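Local coordinates for beta-fructofuranosidase (Arthrobacter, PDB 3WPU), which belongs to the levansucrase/invertase family of the beta-fructosidase clan, a family of enzymes whose core fold is a five-bladed beta-propeller, at residues T43-S46 with R47-S50; I438-H441 with D442-V445. All coordinates share one frame; numbering follows the deposited sequence.

Interaction 1: residues T43-S46 with R47-S50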
# COMPACT_ATOMS: atom_id res chain seq x y z
N THR A 43 -17.15 -26.91 1.64
CA THR A 43 -16.72 -28.22 1.14
C THR A 43 -15.30 -28.26 0.60
O THR A 43 -14.83 -29.34 0.23
CB THR A 43 -17.68 -28.75 0.03
OG1 THR A 43 -17.52 -28.00 -1.18
CG2 THR A 43 -19.13 -28.70 0.49
N ALA A 44 -14.62 -27.12 0.52
CA ALA A 44 -13.30 -27.08 -0.12
C ALA A 44 -12.33 -27.96 0.66
O ALA A 44 -12.12 -27.76 1.86
CB ALA A 44 -12.78 -25.66 -0.24
N PRO A 45 -11.75 -28.97 -0.01
CA PRO A 45 -10.90 -29.87 0.77
C PRO A 45 -9.51 -29.32 1.12
O PRO A 45 -9.12 -28.23 0.66
CB PRO A 45 -10.77 -31.10 -0.13
CG PRO A 45 -11.07 -30.65 -1.50
CD PRO A 45 -11.85 -29.35 -1.42
N SER A 46 -8.79 -30.08 1.94
CA SER A 46 -7.44 -29.77 2.37
C SER A 46 -6.59 -29.12 1.28
O SER A 46 -6.49 -29.64 0.16
CB SER A 46 -6.73 -31.06 2.85
OG SER A 46 -5.45 -30.76 3.37
N ARG A 47 -6.01 -27.97 1.61
CA ARG A 47 -5.09 -27.21 0.75
C ARG A 47 -5.67 -26.57 -0.52
O ARG A 47 -4.92 -25.98 -1.30
CB ARG A 47 -3.87 -28.07 0.38
CG ARG A 47 -3.18 -28.66 1.58
CD ARG A 47 -1.83 -29.24 1.24
NE ARG A 47 -1.16 -29.67 2.45
CZ ARG A 47 -0.16 -30.55 2.48
NH1 ARG A 47 0.30 -31.09 1.36
NH2 ARG A 47 0.37 -30.89 3.65
N GLU A 48 -6.98 -26.66 -0.73
CA GLU A 48 -7.62 -26.01 -1.86
C GLU A 48 -8.21 -24.69 -1.40
O GLU A 48 -8.52 -24.54 -0.23
CB GLU A 48 -8.70 -26.89 -2.46
CG GLU A 48 -8.10 -28.21 -2.95
CD GLU A 48 -9.01 -29.00 -3.86
OE1 GLU A 48 -8.64 -30.17 -4.16
OE2 GLU A 48 -10.07 -28.49 -4.27
N ASN A 49 -8.29 -23.73 -2.32
CA ASN A 49 -8.94 -22.44 -2.06
C ASN A 49 -10.44 -22.61 -1.80
O ASN A 49 -11.11 -23.33 -2.54
CB ASN A 49 -8.72 -21.57 -3.28
CG ASN A 49 -9.23 -20.16 -3.11
OD1 ASN A 49 -9.28 -19.63 -2.01
ND2 ASN A 49 -9.58 -19.55 -4.21
N SER A 50 -10.95 -21.95 -0.76
CA SER A 50 -12.38 -21.94 -0.46
C SER A 50 -13.07 -20.64 -0.86
O SER A 50 -14.30 -20.56 -0.74
CB SER A 50 -12.64 -22.20 1.03
OG SER A 50 -12.29 -21.09 1.86
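Pro45 and Glu48 close a type II beta turn, in which Glu48 N donates to Pro45 O over 3.0 Å with an N-H...O angle of 160°, and the chain leaving the turn runs back beside its own entry until Ala44 CA and Ser50 CA are 5.2 Å apart. Ser46 and Arg47 fill the two corner positions, Arg47 with the positive phi (68°) that the third place of this turn type demands. The Glu48 side chain returns over the turn to the proline ring. With CG anti to the carbonyl carbon (chi1 -60°) and the chain extended beyond it, the carboxylate end reaches the ring methylenes, OE2 of Glu48 lying 3.5 Å from Pro45 CD. Further from the turn, the methyl CB of Ala44 meets Ser50 CB at 3.7 Å. Polar ends at the corner turn outward: Ser46 OG bonds Asn412 ND2, while Arg47 NE bonds Phe411 O and the same side chain makes a cation-pi contact with Phe411. Ser50 OG is hydrogen-bonded with Ser40 OG, Thr397 O and Leu399 N. The arrangement is that of a type II turn within the irregular connection from helix 30-38 to strand 72-81.

Interaction 2: residues I438-H441 with D442-V445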
# COMPACT_ATOMS: atom_id res chain seq x y z
N ILE A 438 5.71 -19.04 0.09
CA ILE A 438 4.97 -19.94 -0.78
C ILE A 438 5.42 -21.34 -0.43
O ILE A 438 6.61 -21.58 -0.34
CB ILE A 438 5.22 -19.69 -2.28
CG1 ILE A 438 4.76 -18.27 -2.65
CG2 ILE A 438 4.48 -20.71 -3.12
CD1 ILE A 438 5.08 -17.85 -4.07
N GLY A 439 4.45 -22.21 -0.19
CA GLY A 439 4.77 -23.63 0.07
C GLY A 439 3.99 -24.24 1.20
O GLY A 439 3.20 -23.59 1.88
N THR A 440 4.24 -25.54 1.40
CA THR A 440 3.54 -26.31 2.40
C THR A 440 4.42 -26.39 3.65
O THR A 440 5.56 -25.91 3.65
CB THR A 440 3.23 -27.72 1.87
OG1 THR A 440 4.42 -28.27 1.31
CG2 THR A 440 2.18 -27.66 0.80
N HIS A 441 3.88 -27.01 4.71
CA HIS A 441 4.53 -27.04 6.02
C HIS A 441 5.96 -27.60 5.98
O HIS A 441 6.83 -27.13 6.72
CB HIS A 441 3.67 -27.87 6.99
CG HIS A 441 3.61 -29.32 6.63
ND1 HIS A 441 4.36 -30.27 7.29
CD2 HIS A 441 2.94 -29.98 5.66
CE1 HIS A 441 4.14 -31.46 6.75
NE2 HIS A 441 3.28 -31.31 5.76
N ASP A 442 6.21 -28.57 5.12
CA ASP A 442 7.53 -29.22 5.00
C ASP A 442 8.32 -28.78 3.76
O ASP A 442 9.38 -29.33 3.45
CB ASP A 442 7.37 -30.74 4.98
CG ASP A 442 6.47 -31.23 3.86
OD1 ASP A 442 5.77 -30.40 3.21
OD2 ASP A 442 6.44 -32.46 3.63
N ASP A 443 7.84 -27.76 3.05
CA ASP A 443 8.41 -27.41 1.76
C ASP A 443 7.96 -26.00 1.38
O ASP A 443 7.15 -25.82 0.46
CB ASP A 443 7.97 -28.40 0.68
CG ASP A 443 8.49 -28.05 -0.70
OD1 ASP A 443 9.60 -27.51 -0.81
OD2 ASP A 443 7.76 -28.30 -1.67
N PHE A 444 8.50 -25.03 2.09
CA PHE A 444 8.16 -23.64 1.82
C PHE A 444 9.40 -22.78 1.68
O PHE A 444 10.48 -23.15 2.13
CB PHE A 444 7.22 -23.07 2.88
CG PHE A 444 7.84 -22.91 4.26
CD1 PHE A 444 8.41 -21.69 4.65
CD2 PHE A 444 7.81 -23.95 5.19
CE1 PHE A 444 8.94 -21.53 5.92
CE2 PHE A 444 8.35 -23.80 6.45
CZ PHE A 444 8.91 -22.59 6.83
N VAL A 445 9.22 -21.60 1.07
CA VAL A 445 10.30 -20.68 0.87
C VAL A 445 9.78 -19.29 1.15
O VAL A 445 8.58 -19.03 0.97
CB VAL A 445 10.86 -20.71 -0.57
CG1 VAL A 445 11.58 -22.04 -0.82
CG2 VAL A 445 9.79 -20.49 -1.61
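The imidazole of His441 and the carboxylate of Asp442 are stacked, their planes only 3° apart, with Asp442 OD1 lying 3.6 Å above the plane of the His441 ring and displaced toward its rim. Asp442 CB adds a CH-pi contact to the same ring, 4.0 Å from the His441 centroid and 22° off the ring normal. The Phe444 ring is met at its edge instead: His441 O lies in its plane, and Thr440 O comes within 3.4 Å of Phe444 CD2. These residues belong to a tight beta hairpin whose type I turn, Thr440 to Asp443, joins the short antiparallel strands 437-438 and 443-446.

The pairing is documented by two hydrogen-bonded pairs. Ile438 and Val445 exchange both backbone bonds, as do Thr440 and Asp443, but in the latter pair each donor stands well above the plane of the carbonyl it meets, so neither bond lies on a carbonyl lone pair. Between them the non-hydrogen-bonded pair Gly439 and Phe444 is drawn in until their CA atoms are 3.8 Å apart. Gly439 sits where the chain turns a corner, and its CA makes a CA-H...O contact with Asp443 O at 3.3 Å.

Around the hairpin, Gln62 NE2 bonds Asp443 O, Pro409 is touched by Phe444, and the ring of Phe411 meets that of His441 at an inclined angle. Asp442 CG sits between its own backbone N and carbonyl carbon (chi1 58°), which swings the carboxylate back alongside the Thr440 side chain, where Thr440 OG1 donates to Asp442 OD1 over 3.2 Å, nearly in line with the acceptor's C-O bond.

Overall arrangement
Although nearly 400 residues separate them in sequence, the turn at 43-50 and the hairpin at 438-445 are neighbours in space, their centres about 17 Å apart and on the same side of the chain's centre. The extended side chain of Arg47 bridges that gap: its NH2 packs against His441 CD2 at 3.4 Å and its NH1 approaches Thr440 CG2 at 4.0 Å. Phe411 is a partner common to both interactions. Their centres lie about 28 and 26 Å respectively from that of the chain, so the contact joins the 43-50 turn to the 438-445 hairpin well away from the chain's centre.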